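Local coordinates for protein calreticulin, putative,Calreticulin, putative (PDB 5HCF) that probably acts as a lectin-like chaperone, its globular legume-lectin domain binding both carbohydrate and peptide, at residues S72-H77 against K143-Y148; K41-T46 against S222-I227; G31-D36 against K249-A254; N118-I123 against K135-P140. All blocks are in the same frame, centred on the assembly; numbering follows the deposited sequence.

Interaction 1: residues S72-H77 against K143-Y148; sequences SFSVKH and KLTHVY
Phe73 and Val75 pair with Tyr148 and His146 as hydrogen-bonded partners of two antiparallel strands, whose axes run 155° apart and approach to 4.6 Å. Phe73 and Tyr148 exchange two backbone bonds: Tyr148 N reaches Phe73 O at 2.8 Å along an almost straight N-H line, and Phe73 N gives the longer return bond to Tyr148 O. The Phe73 and Tyr148 rings lie on the same face of the sheet, obliquely disposed with planes 32° apart. Val75 CG2 adds itself to the Tyr148 ring, touching CE1 at 4.2 Å. In the legume-lectin sandwich this is the face turned to the opposing sheet, where Pro111 and Phe109 of strand 107-114 cover these aromatic and branched side chains. The other face carries Ser74, Thr145, Val147 and Lys76 and is covered by helices 233-243 and 248-260. Ser74 CB rests 3.8 Å from Thr145 CG2, the methyl lying anti to the Thr145 backbone N, while Thr145 OG1 turns to Glu251. Lys76 carries its fully extended chain across Thr145 at about a right angle, and its CE passes 3.2 Å from Lys143 O before the ammonium meets Glu78. At His77, the carbonyl O receives a CA-H...O contact from Lys143 CA at 3.4 Å.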
loop_
_atom_site.group_PDB
_atom_site.type_symbol
_atom_site.label_atom_id
_atom_site.label_comp_id
_atom_site.label_asym_id
_atom_site.label_seq_id
_atom_site.Cartn_x
_atom_site.Cartn_y
_atom_site.Cartn_z
ATOM N N SER A 72 -2.457 1.415 -6.241
ATOM C CA SER A 72 -2.518 2.768 -5.716
ATOM C C SER A 72 -3.548 2.875 -4.599
ATOM O O SER A 72 -4.585 2.206 -4.631
ATOM C CB SER A 72 -2.844 3.757 -6.835
ATOM O OG SER A 72 -2.589 5.087 -6.422
ATOM N N PHE A 73 -3.245 3.702 -3.603
ATOM C CA PHE A 73 -4.190 4.017 -2.540
ATOM C C PHE A 73 -3.692 5.241 -1.790
ATOM O O PHE A 73 -2.525 5.616 -1.914
ATOM C CB PHE A 73 -4.368 2.835 -1.585
ATOM C CG PHE A 73 -3.243 2.675 -0.596
ATOM C CD1 PHE A 73 -2.051 2.067 -0.970
ATOM C CD2 PHE A 73 -3.378 3.121 0.712
ATOM C CE1 PHE A 73 -1.017 1.916 -0.063
ATOM C CE2 PHE A 73 -2.348 2.967 1.624
ATOM C CZ PHE A 73 -1.167 2.366 1.236
ATOM N N SER A 74 -4.576 5.868 -1.023
ATOM C CA SER A 74 -4.195 7.031 -0.233
ATOM C C SER A 74 -4.460 6.799 1.251
ATOM O O SER A 74 -5.396 6.089 1.619
ATOM C CB SER A 74 -4.942 8.277 -0.712
ATOM O OG SER A 74 -6.343 8.111 -0.581
ATOM N N VAL A 75 -3.618 7.389 2.096
ATOM C CA VAL A 75 -3.863 7.428 3.537
ATOM C C VAL A 75 -3.751 8.859 4.031
ATOM O O VAL A 75 -2.856 9.596 3.618
ATOM C CB VAL A 75 -2.868 6.570 4.328
ATOM C CG1 VAL A 75 -3.498 6.102 5.631
ATOM C CG2 VAL A 75 -2.416 5.401 3.502
ATOM N N LYS A 76 -4.649 9.247 4.926
ATOM C CA LYS A 76 -4.577 10.567 5.532
ATOM C C LYS A 76 -4.399 10.423 7.035
ATOM O O LYS A 76 -5.281 9.913 7.721
ATOM C CB LYS A 76 -5.830 11.385 5.214
ATOM C CG LYS A 76 -5.803 12.794 5.787
ATOM C CD LYS A 76 -7.182 13.442 5.804
ATOM C CE LYS A 76 -7.073 14.940 6.037
ATOM N NZ LYS A 76 -8.322 15.505 6.603
ATOM N N HIS A 77 -3.242 10.845 7.533
ATOM C CA HIS A 77 -2.966 10.824 8.966
ATOM C C HIS A 77 -3.190 12.205 9.575
ATOM O O HIS A 77 -2.230 12.903 9.905
ATOM C CB HIS A 77 -1.528 10.375 9.234
ATOM C CG HIS A 77 -1.215 9.000 8.728
ATOM N ND1 HIS A 77 -1.952 7.894 9.073
ATOM C CD2 HIS A 77 -0.229 8.564 7.907
ATOM C CE1 HIS A 77 -1.436 6.824 8.484
ATOM N NE2 HIS A 77 -0.394 7.206 7.773
ATOM N N LYS A 143 -0.708 16.294 8.164
ATOM C CA LYS A 143 -2.092 15.850 8.288
ATOM C C LYS A 143 -2.799 15.725 6.936
ATOM O O LYS A 143 -3.985 15.410 6.879
ATOM C CB LYS A 143 -2.870 16.804 9.195
ATOM C CG LYS A 143 -2.350 16.851 10.617
ATOM C CD LYS A 143 -3.113 17.861 11.449
ATOM C CE LYS A 143 -2.621 17.860 12.886
ATOM N NZ LYS A 143 -3.633 18.423 13.826
ATOM N N LEU A 144 -2.072 15.964 5.851
ATOM C CA LEU A 144 -2.671 15.947 4.523
ATOM C C LEU A 144 -2.786 14.537 3.936
ATOM O O LEU A 144 -2.130 13.598 4.397
ATOM C CB LEU A 144 -1.864 16.830 3.573
ATOM C CG LEU A 144 -1.737 18.307 3.941
ATOM C CD1 LEU A 144 -0.662 18.957 3.093
ATOM C CD2 LEU A 144 -3.069 19.015 3.757
ATOM N N THR A 145 -3.634 14.404 2.917
ATOM C CA THR A 145 -3.790 13.148 2.198
ATOM C C THR A 145 -2.602 12.907 1.273
ATOM O O THR A 145 -2.203 13.792 0.518
ATOM C CB THR A 145 -5.087 13.124 1.364
ATOM O OG1 THR A 145 -6.220 13.133 2.237
ATOM C CG2 THR A 145 -5.146 11.875 0.483
ATOM N N HIS A 146 -2.035 11.706 1.338
ATOM C CA HIS A 146 -0.963 11.328 0.429
ATOM C C HIS A 146 -1.296 10.032 -0.294
ATOM O O HIS A 146 -1.963 9.154 0.257
ATOM C CB HIS A 146 0.361 11.201 1.179
ATOM C CG HIS A 146 0.806 12.480 1.816
ATOM N ND1 HIS A 146 1.355 13.518 1.093
ATOM C CD2 HIS A 146 0.782 12.890 3.105
ATOM C CE1 HIS A 146 1.645 14.514 1.910
ATOM N NE2 HIS A 146 1.309 14.158 3.137
ATOM N N VAL A 147 -0.837 9.929 -1.536
ATOM C CA VAL A 147 -1.147 8.783 -2.386
ATOM C C VAL A 147 0.100 7.952 -2.665
ATOM O O VAL A 147 1.163 8.490 -2.976
ATOM C CB VAL A 147 -1.759 9.233 -3.729
ATOM C CG1 VAL A 147 -2.229 8.027 -4.540
ATOM C CG2 VAL A 147 -2.901 10.211 -3.491
ATOM N N TYR A 148 -0.038 6.635 -2.565
ATOM C CA TYR A 148 1.085 5.739 -2.805
ATOM C C TYR A 148 0.761 4.803 -3.958
ATOM O O TYR A 148 -0.190 4.027 -3.896
ATOM C CB TYR A 148 1.426 4.957 -1.537
ATOM C CG TYR A 148 1.674 5.865 -0.352
ATOM C CD1 TYR A 148 0.615 6.356 0.404
ATOM C CD2 TYR A 148 2.964 6.249 0.000
ATOM C CE1 TYR A 148 0.834 7.190 1.481
ATOM C CE2 TYR A 148 3.192 7.081 1.074
ATOM C CZ TYR A 148 2.124 7.552 1.810
ATOM O OH TYR A 148 2.342 8.383 2.884
#

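Interaction 2: residues K41-T46 against S222-I227; sequences KGLRLT and SIFKDI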
loop_
_atom_site.group_PDB
_atom_site.type_symbol
_atom_site.label_atom_id
_atom_site.label_comp_id
_atom_site.label_asym_id
_atom_site.label_seq_id
_atom_site.Cartn_x
_atom_site.Cartn_y
_atom_site.Cartn_z
ATOM N N LYS A 41 -14.808 11.194 1.851
ATOM C CA LYS A 41 -15.169 10.046 2.677
ATOM C C LYS A 41 -14.280 8.842 2.372
ATOM O O LYS A 41 -13.861 8.636 1.230
ATOM C CB LYS A 41 -16.642 9.682 2.486
ATOM C CG LYS A 41 -17.610 10.675 3.111
ATOM C CD LYS A 41 -19.049 10.188 3.013
ATOM C CE LYS A 41 -19.956 10.958 3.960
ATOM N NZ LYS A 41 -21.387 10.577 3.786
ATOM N N GLY A 42 -13.993 8.053 3.403
ATOM C CA GLY A 42 -13.143 6.886 3.258
ATOM C C GLY A 42 -13.156 6.012 4.496
ATOM O O GLY A 42 -13.940 6.236 5.417
ATOM N N LEU A 43 -12.287 5.007 4.510
ATOM C CA LEU A 43 -12.199 4.080 5.631
ATOM C C LEU A 43 -11.382 4.704 6.753
ATOM O O LEU A 43 -10.192 4.983 6.593
ATOM C CB LEU A 43 -11.579 2.756 5.182
ATOM C CG LEU A 43 -11.675 1.552 6.119
ATOM C CD1 LEU A 43 -10.711 1.686 7.270
ATOM C CD2 LEU A 43 -13.099 1.387 6.623
ATOM N N ARG A 44 -12.027 4.933 7.888
ATOM C CA ARG A 44 -11.383 5.626 8.996
ATOM C C ARG A 44 -11.203 4.713 10.205
ATOM O O ARG A 44 -12.159 4.092 10.678
ATOM C CB ARG A 44 -12.194 6.863 9.386
ATOM C CG ARG A 44 -11.638 7.637 10.559
ATOM C CD ARG A 44 -12.506 8.849 10.869
ATOM N NE ARG A 44 -12.023 9.569 12.044
ATOM C CZ ARG A 44 -12.327 9.245 13.297
ATOM N NH1 ARG A 44 -13.128 8.219 13.547
ATOM N NH2 ARG A 44 -11.831 9.955 14.300
ATOM N N LEU A 45 -9.970 4.630 10.696
ATOM C CA LEU A 45 -9.683 3.870 11.902
ATOM C C LEU A 45 -9.985 4.753 13.110
ATOM O O LEU A 45 -9.524 5.890 13.182
ATOM C CB LEU A 45 -8.234 3.390 11.908
ATOM C CG LEU A 45 -7.733 2.823 10.579
ATOM C CD1 LEU A 45 -6.482 1.993 10.795
ATOM C CD2 LEU A 45 -8.813 2.001 9.888
ATOM N N THR A 46 -10.765 4.224 14.049
ATOM C CA THR A 46 -11.398 5.045 15.081
ATOM C C THR A 46 -10.746 4.993 16.457
ATOM O O THR A 46 -10.817 5.963 17.207
ATOM C CB THR A 46 -12.882 4.660 15.253
ATOM O OG1 THR A 46 -12.985 3.293 15.673
ATOM C CG2 THR A 46 -13.629 4.839 13.944
ATOM N N SER A 222 -6.665 7.534 11.084
ATOM C CA SER A 222 -6.243 7.489 9.681
ATOM C C SER A 222 -7.411 7.179 8.745
ATOM O O SER A 222 -8.342 6.468 9.116
ATOM C CB SER A 222 -5.131 6.455 9.481
ATOM O OG SER A 222 -3.926 6.858 10.114
ATOM N N ILE A 223 -7.355 7.718 7.531
ATOM C CA ILE A 223 -8.407 7.484 6.548
ATOM C C ILE A 223 -7.840 6.945 5.234
ATOM O O ILE A 223 -7.013 7.589 4.588
ATOM C CB ILE A 223 -9.208 8.770 6.272
ATOM C CG1 ILE A 223 -9.778 9.327 7.579
ATOM C CG2 ILE A 223 -10.323 8.509 5.250
ATOM C CD1 ILE A 223 -10.551 10.611 7.402
ATOM N N PHE A 224 -8.296 5.760 4.842
ATOM C CA PHE A 224 -7.855 5.128 3.599
ATOM C C PHE A 224 -8.824 5.439 2.467
ATOM O O PHE A 224 -10.037 5.456 2.675
ATOM C CB PHE A 224 -7.737 3.613 3.776
ATOM C CG PHE A 224 -6.633 3.188 4.707
ATOM C CD1 PHE A 224 -6.801 3.252 6.080
ATOM C CD2 PHE A 224 -5.430 2.717 4.206
ATOM C CE1 PHE A 224 -5.787 2.856 6.934
ATOM C CE2 PHE A 224 -4.418 2.323 5.054
ATOM C CZ PHE A 224 -4.595 2.391 6.417
ATOM N N LYS A 225 -8.293 5.694 1.274
ATOM C CA LYS A 225 -9.138 5.930 0.104
ATOM C C LYS A 225 -8.570 5.352 -1.192
ATOM O O LYS A 225 -7.366 5.120 -1.313
ATOM C CB LYS A 225 -9.381 7.429 -0.092
ATOM C CG LYS A 225 -10.391 8.040 0.858
ATOM C CD LYS A 225 -10.480 9.550 0.663
ATOM C CE LYS A 225 -10.924 9.911 -0.746
ATOM N NZ LYS A 225 -12.177 9.212 -1.120
ATOM N N ASP A 226 -9.467 5.131 -2.149
ATOM C CA ASP A 226 -9.121 4.835 -3.533
ATOM C C ASP A 226 -8.051 3.759 -3.708
ATOM O O ASP A 226 -6.971 4.024 -4.250
ATOM C CB ASP A 226 -8.669 6.121 -4.229
ATOM C CG ASP A 226 -9.756 7.180 -4.254
ATOM O OD1 ASP A 226 -10.770 6.982 -4.958
ATOM O OD2 ASP A 226 -9.599 8.208 -3.563
ATOM N N ILE A 227 -8.350 2.546 -3.255
ATOM C CA ILE A 227 -7.492 1.405 -3.547
ATOM C C ILE A 227 -7.721 0.960 -4.989
ATOM O O ILE A 227 -8.726 0.323 -5.300
ATOM C CB ILE A 227 -7.746 0.235 -2.584
ATOM C CG1 ILE A 227 -7.493 0.685 -1.145
ATOM C CG2 ILE A 227 -6.862 -0.955 -2.937
ATOM C CD1 ILE A 227 -7.806 -0.364 -0.108
#
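A pair of antiparallel strands in one sheet of the legume-lectin sandwich, whose axes approach to 4.3 Å, brings Leu43 opposite Phe224 and Arg44 opposite Ile223. Leu43 and Phe224 exchange two backbone bonds, Phe224 N to Leu43 O at 2.7 Å and Leu43 N to Phe224 O at 2.9 Å; Leu45 N to Ser222 O adds a third. Gly42 allows a close approach: with no side chain in the way, Ile223 CG2 and Lys225 CG each come within 3.8 Å of its CA. Strand 223-230 is a hub of the fold, since it also pairs with strands 2-6 and 69-76, and facing strand 2-6 it makes a G1 beta bulge at Asp226 and Ile227. On the sandwich-facing side, Leu45 CD1 meets the edge of the Phe224 ring at CE1, 4.0 Å away, and Phe8 and Ile213 help enclose this apolar group. The opposite face is more polar. Arg44, extended from CG to NE, lays its CB and CG methylenes beside Ile223 CG1, both at 3.9 Å, and delivers its guanidinium to Glu27. Lys225 instead curls back: bends at chi3 (61°) and chi4 (53°) swing NZ round to Lys41 O, 2.9 Å away. The same ammonium also bonds Lys39 O and has a long salt bridge to Asp226.

Interaction 3: residues G31-D36 against K249-A254; sequences GKFYAD and KAEADA
Ala35 packs its methyl against the turn of helix 248-260 formed by Ala250 and Glu251, with CB 3.4 Å from Ala250 CB and 3.2 Å from Glu251 N. The small methyls of Ala35 and Ala250 let loop and helix come close, Ala35 CA lying 3.9 Å from Glu251 CA. One turn further on, Ala254 CB presses on the carbonyl of Tyr34, 3.4 Å from its O. Beside this row Phe33 turns the CD2-CE2 side of its ring to the helix. CE2 stands 4.1 Å from Glu251 CG, and CD2 is likewise 4.1 Å from Ala254 CB, while Glu251 O lies at the ring's edge near its plane. The Phe33 ring is brought there by its chi1 of 73°, which sets CG between the backbone N and the carbonyl carbon. No hydrogen bond joins the two segments; the contact is held by van der Waals packing.

In the next shell, Glu251 extends its chain past the Phe33 ring, the carboxylate inclined 55° to it, and bonds Thr145 through OE2. Lys76 makes a cation-pi contact with Phe33, and Leu255 and Met258 continue the apolar cover along the helix. The loop itself is braced by Asp36, whose OD1 takes the backbone N-H groups of Glu38 and Lys39. Helix 248-260 thus packs both on the loop joining strands 26-29 and 42-45 and on Leu144 and Lys76, from the chain around strands 145-152 and 69-76.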
loop_
_atom_site.group_PDB
_atom_site.type_symbol
_atom_site.label_atom_id
_atom_site.label_comp_id
_atom_site.label_asym_id
_atom_site.label_seq_id
_atom_site.Cartn_x
_atom_site.Cartn_y
_atom_site.Cartn_z
ATOM N N GLY A 31 -13.432 12.703 8.163
ATOM C CA GLY A 31 -12.466 13.236 9.113
ATOM C C GLY A 31 -12.869 14.567 9.726
ATOM O O GLY A 31 -13.928 15.102 9.401
ATOM N N LYS A 32 -12.030 15.106 10.613
ATOM C CA LYS A 32 -12.296 16.412 11.224
ATOM C C LYS A 32 -12.303 17.561 10.222
ATOM O O LYS A 32 -13.099 18.491 10.348
ATOM C CB LYS A 32 -11.265 16.743 12.304
ATOM C CG LYS A 32 -11.194 15.791 13.473
ATOM C CD LYS A 32 -10.377 16.435 14.582
ATOM C CE LYS A 32 -8.984 16.787 14.069
ATOM N NZ LYS A 32 -8.061 17.239 15.143
ATOM N N PHE A 33 -11.411 17.504 9.239
ATOM C CA PHE A 33 -11.416 18.474 8.150
ATOM C C PHE A 33 -11.305 17.746 6.817
ATOM O O PHE A 33 -10.732 16.661 6.742
ATOM C CB PHE A 33 -10.271 19.480 8.308
ATOM C CG PHE A 33 -8.920 18.906 8.011
ATOM C CD1 PHE A 33 -8.250 18.154 8.957
ATOM C CD2 PHE A 33 -8.318 19.121 6.783
ATOM C CE1 PHE A 33 -7.010 17.622 8.684
ATOM C CE2 PHE A 33 -7.074 18.592 6.505
ATOM C CZ PHE A 33 -6.419 17.842 7.457
ATOM N N TYR A 34 -11.854 18.342 5.765
ATOM C CA TYR A 34 -11.943 17.658 4.480
ATOM C C TYR A 34 -12.105 18.632 3.316
ATOM O O TYR A 34 -12.667 19.718 3.473
ATOM C CB TYR A 34 -13.114 16.675 4.499
ATOM C CG TYR A 34 -14.345 17.255 5.152
ATOM C CD1 TYR A 34 -15.186 18.110 4.450
ATOM C CD2 TYR A 34 -14.657 16.970 6.475
ATOM C CE1 TYR A 34 -16.305 18.655 5.040
ATOM C CE2 TYR A 34 -15.780 17.513 7.075
ATOM C CZ TYR A 34 -16.599 18.355 6.351
ATOM O OH TYR A 34 -17.719 18.902 6.934
ATOM N N ALA A 35 -11.604 18.234 2.150
ATOM C CA ALA A 35 -11.789 19.006 0.927
ATOM C C ALA A 35 -13.255 18.996 0.491
ATOM O O ALA A 35 -13.774 19.992 -0.014
ATOM C CB ALA A 35 -10.899 18.466 -0.183
ATOM N N ASP A 36 -13.922 17.866 0.700
ATOM C CA ASP A 36 -15.315 17.714 0.297
ATOM C C ASP A 36 -16.014 16.718 1.220
ATOM O O ASP A 36 -15.519 15.618 1.440
ATOM C CB ASP A 36 -15.399 17.261 -1.164
ATOM C CG ASP A 36 -16.826 17.151 -1.664
ATOM O OD1 ASP A 36 -17.531 16.196 -1.270
ATOM O OD2 ASP A 36 -17.244 18.022 -2.456
ATOM N N LYS A 249 -6.252 21.296 -3.671
ATOM C CA LYS A 249 -6.400 22.709 -3.365
ATOM C C LYS A 249 -7.421 22.937 -2.259
ATOM O O LYS A 249 -7.197 23.748 -1.362
ATOM C CB LYS A 249 -6.815 23.460 -4.633
ATOM C CG LYS A 249 -6.884 24.968 -4.515
ATOM C CD LYS A 249 -5.557 25.538 -4.072
ATOM C CE LYS A 249 -5.544 27.053 -4.222
ATOM N NZ LYS A 249 -4.294 27.660 -3.673
ATOM N N ALA A 250 -8.526 22.198 -2.312
ATOM C CA ALA A 250 -9.573 22.287 -1.297
ATOM C C ALA A 250 -9.124 21.797 0.084
ATOM O O ALA A 250 -9.348 22.467 1.095
ATOM C CB ALA A 250 -10.800 21.505 -1.745
ATOM N N GLU A 251 -8.495 20.626 0.126
ATOM C CA GLU A 251 -8.037 20.045 1.388
ATOM C C GLU A 251 -7.034 20.932 2.123
ATOM O O GLU A 251 -7.157 21.159 3.327
ATOM C CB GLU A 251 -7.423 18.665 1.149
ATOM C CG GLU A 251 -7.160 17.877 2.418
ATOM C CD GLU A 251 -6.374 16.608 2.158
ATOM O OE1 GLU A 251 -5.256 16.701 1.605
ATOM O OE2 GLU A 251 -6.869 15.517 2.508
ATOM N N ALA A 252 -6.041 21.425 1.394
ATOM C CA ALA A 252 -5.025 22.300 1.969
ATOM C C ALA A 252 -5.644 23.571 2.560
ATOM O O ALA A 252 -5.192 24.065 3.592
ATOM C CB ALA A 252 -3.981 22.651 0.920
ATOM N N ASP A 253 -6.674 24.094 1.902
ATOM C CA ASP A 253 -7.379 25.271 2.403
ATOM C C ASP A 253 -8.223 24.915 3.623
ATOM O O ASP A 253 -8.372 25.717 4.549
ATOM C CB ASP A 253 -8.258 25.886 1.312
ATOM C CG ASP A 253 -7.447 26.512 0.192
ATOM O OD1 ASP A 253 -6.215 26.654 0.352
ATOM O OD2 ASP A 253 -8.041 26.861 -0.851
ATOM N N ALA A 254 -8.767 23.704 3.622
ATOM C CA ALA A 254 -9.517 23.210 4.767
ATOM C C ALA A 254 -8.589 23.041 5.966
ATOM O O ALA A 254 -8.964 23.342 7.101
ATOM C CB ALA A 254 -10.204 21.901 4.431
#

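Interaction 4: residues N118-I123 against K135-P140; sequences NRVHII and KRIRFP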
loop_
_atom_site.group_PDB
_atom_site.type_symbol
_atom_site.label_atom_id
_atom_site.label_comp_id
_atom_site.label_asym_id
_atom_site.label_seq_id
_atom_site.Cartn_x
_atom_site.Cartn_y
_atom_site.Cartn_z
ATOM N N ASN A 118 10.617 6.006 10.127
ATOM C CA ASN A 118 9.694 6.379 9.049
ATOM C C ASN A 118 10.145 5.815 7.705
ATOM O O ASN A 118 11.261 6.077 7.257
ATOM C CB ASN A 118 9.571 7.913 8.970
ATOM C CG ASN A 118 8.627 8.392 7.866
ATOM O OD1 ASN A 118 8.647 7.900 6.734
ATOM N ND2 ASN A 118 7.799 9.376 8.198
ATOM N N ARG A 119 9.273 5.052 7.055
ATOM C CA ARG A 119 9.574 4.542 5.721
ATOM C C ARG A 119 8.316 4.132 4.966
ATOM O O ARG A 119 7.253 3.924 5.562
ATOM C CB ARG A 119 10.525 3.346 5.797
ATOM C CG ARG A 119 9.839 2.037 6.155
ATOM C CD ARG A 119 10.807 0.873 6.053
ATOM N NE ARG A 119 11.315 0.727 4.690
ATOM C CZ ARG A 119 12.076 -0.280 4.272
ATOM N NH1 ARG A 119 12.422 -1.253 5.107
ATOM N NH2 ARG A 119 12.484 -0.317 3.012
ATOM N N VAL A 120 8.448 4.011 3.649
ATOM C CA VAL A 120 7.395 3.427 2.832
ATOM C C VAL A 120 7.717 1.962 2.585
ATOM O O VAL A 120 8.754 1.637 2.017
ATOM C CB VAL A 120 7.234 4.169 1.488
ATOM C CG1 VAL A 120 6.120 3.543 0.661
ATOM C CG2 VAL A 120 6.980 5.660 1.726
ATOM N N HIS A 121 6.822 1.076 3.007
ATOM C CA HIS A 121 7.042 -0.351 2.823
ATOM C C HIS A 121 6.760 -0.762 1.398
ATOM O O HIS A 121 5.705 -0.442 0.849
ATOM C CB HIS A 121 6.144 -1.175 3.747
ATOM C CG HIS A 121 6.561 -1.156 5.182
ATOM N ND1 HIS A 121 7.778 -1.635 5.608
ATOM C CD2 HIS A 121 5.908 -0.733 6.292
ATOM C CE1 HIS A 121 7.866 -1.498 6.921
ATOM N NE2 HIS A 121 6.745 -0.956 7.358
ATOM N N ILE A 122 7.711 -1.468 0.800
ATOM C CA ILE A 122 7.434 -2.210 -0.417
ATOM C C ILE A 122 8.005 -3.605 -0.228
ATOM O O ILE A 122 9.158 -3.864 -0.574
ATOM C CB ILE A 122 8.034 -1.557 -1.663
ATOM C CG1 ILE A 122 7.586 -0.099 -1.772
ATOM C CG2 ILE A 122 7.620 -2.337 -2.904
ATOM C CD1 ILE A 122 8.112 0.603 -2.992
ATOM N N ILE A 123 7.191 -4.495 0.332
ATOM C CA ILE A 123 7.654 -5.826 0.707
ATOM C C ILE A 123 7.051 -6.884 -0.209
ATOM O O ILE A 123 5.828 -7.017 -0.312
ATOM C CB ILE A 123 7.301 -6.153 2.173
ATOM C CG1 ILE A 123 7.877 -5.089 3.110
ATOM C CG2 ILE A 123 7.814 -7.531 2.556
ATOM C CD1 ILE A 123 7.666 -5.384 4.578
ATOM N N LYS A 135 15.579 0.246 -0.539
ATOM C CA LYS A 135 15.572 1.705 -0.465
ATOM C C LYS A 135 14.642 2.199 0.635
ATOM O O LYS A 135 13.564 1.640 0.843
ATOM C CB LYS A 135 15.164 2.313 -1.810
ATOM C CG LYS A 135 16.123 1.979 -2.940
ATOM C CD LYS A 135 15.986 2.936 -4.109
ATOM C CE LYS A 135 17.174 2.794 -5.049
ATOM N NZ LYS A 135 16.980 3.522 -6.331
ATOM N N ARG A 136 15.051 3.259 1.330
ATOM C CA ARG A 136 14.254 3.760 2.439
ATOM C C ARG A 136 13.788 5.188 2.142
ATOM O O ARG A 136 14.543 6.144 2.325
ATOM C CB ARG A 136 15.055 3.715 3.744
ATOM C CG ARG A 136 15.667 2.349 4.027
ATOM C CD ARG A 136 16.229 2.206 5.437
ATOM N NE ARG A 136 15.225 1.757 6.398
ATOM C CZ ARG A 136 14.378 2.540 7.057
ATOM N NH1 ARG A 136 14.378 3.852 6.860
ATOM N NH2 ARG A 136 13.513 2.001 7.908
ATOM N N ILE A 137 12.558 5.318 1.649
ATOM C CA ILE A 137 11.946 6.625 1.425
ATOM C C ILE A 137 10.980 6.986 2.549
ATOM O O ILE A 137 10.029 6.252 2.825
ATOM C CB ILE A 137 11.192 6.685 0.085
ATOM C CG1 ILE A 137 12.163 6.966 -1.064
ATOM C CG2 ILE A 137 10.130 7.771 0.126
ATOM C CD1 ILE A 137 13.102 5.832 -1.364
ATOM N N ARG A 138 11.229 8.117 3.204
ATOM C CA ARG A 138 10.325 8.611 4.239
ATOM C C ARG A 138 9.101 9.273 3.610
ATOM O O ARG A 138 9.207 9.961 2.593
ATOM C CB ARG A 138 11.044 9.599 5.162
ATOM C CG ARG A 138 12.130 8.978 6.018
ATOM C CD ARG A 138 12.720 10.018 6.961
ATOM N NE ARG A 138 13.457 9.412 8.066
ATOM C CZ ARG A 138 13.046 9.419 9.331
ATOM N NH1 ARG A 138 11.902 10.010 9.657
ATOM N NH2 ARG A 138 13.781 8.837 10.272
ATOM N N PHE A 139 7.936 9.057 4.211
ATOM C CA PHE A 139 6.715 9.684 3.719
ATOM C C PHE A 139 6.466 10.964 4.496
ATOM O O PHE A 139 6.942 11.101 5.622
ATOM C CB PHE A 139 5.521 8.727 3.818
ATOM C CG PHE A 139 5.055 8.469 5.224
ATOM C CD1 PHE A 139 5.618 7.450 5.982
ATOM C CD2 PHE A 139 4.045 9.238 5.786
ATOM C CE1 PHE A 139 5.187 7.208 7.273
ATOM C CE2 PHE A 139 3.611 9.006 7.072
ATOM C CZ PHE A 139 4.180 7.986 7.818
ATOM N N PRO A 140 5.723 11.906 3.894
ATOM C CA PRO A 140 5.521 13.230 4.493
ATOM C C PRO A 140 4.780 13.145 5.821
ATOM O O PRO A 140 3.764 12.460 5.930
ATOM C CB PRO A 140 4.693 13.983 3.444
ATOM C CG PRO A 140 4.758 13.158 2.194
ATOM C CD PRO A 140 5.030 11.755 2.605
HETATM O O HOH W 1 13.206 4.918 9.675
HETATM O O HOH W 2 11.082 2.988 2.301
#
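Asn118 uses both ends of its side-chain amide to grip the backbone of Phe139, fixing the irregular stretch 135-140 against strand 117-126 of the seven-stranded sheet in the legume-lectin sandwich. Phe139 N donates to Asn118 OD1 at 2.9 Å, and Asn118 ND2 donates to Phe139 O at 3.2 Å, a pairing that calls for a side chain with both an acceptor and an N-H. ND2 has a second acceptor in Glu141. Backbone to backbone, Val120 N bonds Ile137 O at 2.9 Å; the Arg119 side chain adds a weak bond from NH2 to Lys135 O, and the same NH2 also bonds Trp133 O.

Flat groups overlap as well. The Asn118 amide lies over one face of the Phe139 ring, inclined 37° to it, with ND2 3.5 Å above and toward the rim. The ring reaches this place with its CG set between backbone N and carbonyl carbon, chi1 71°. Arg138 brings its guanidinium face to Asn118 CB before NH2 bonds Ser116 O. Apolar packing is lighter: Val120 CG2 bridges Ile137 CG2 and Phe139 CB, the latter 4.0 Å away, and Tyr148 lies behind.

Charged groups and water meet around Arg119 and Arg136. These two side chains cross at about a right angle, and Arg119 NE lies 4.1 Å from Arg136 NH2, a proximity of like charges probably eased by water. Water 1 accepts from both Asn118 N and Arg136 NH1, while water 2 accepts from Arg119 NE and, at 2.8 Å, from Ile137 N.

Interactions 1 and 2 share one sheet: strand 69-76 is flanked by strands 145-152 and 223-230, and Ser74 N lies 2.9 Å from Lys225 O. Beside these strands, His77 ND1 comes 2.5 Å from Ser222 OG. Interaction 3 adjoins interaction 1, where Thr145 OG1 meets Glu251 OE2 at 2.5 Å, and touches interaction 2 at Ile223 CD1, 3.6 Å from Gly31 N. Strand 117-126 of interaction 4 belongs to the opposing sheet, probably the one bearing the carbohydrate site, as in other calreticulins; interaction 4 joins interaction 1 across the sandwich, with Tyr148 OH 3.3 Å from Phe139 CB. Its centre lies about 25 Å from that of interaction 3.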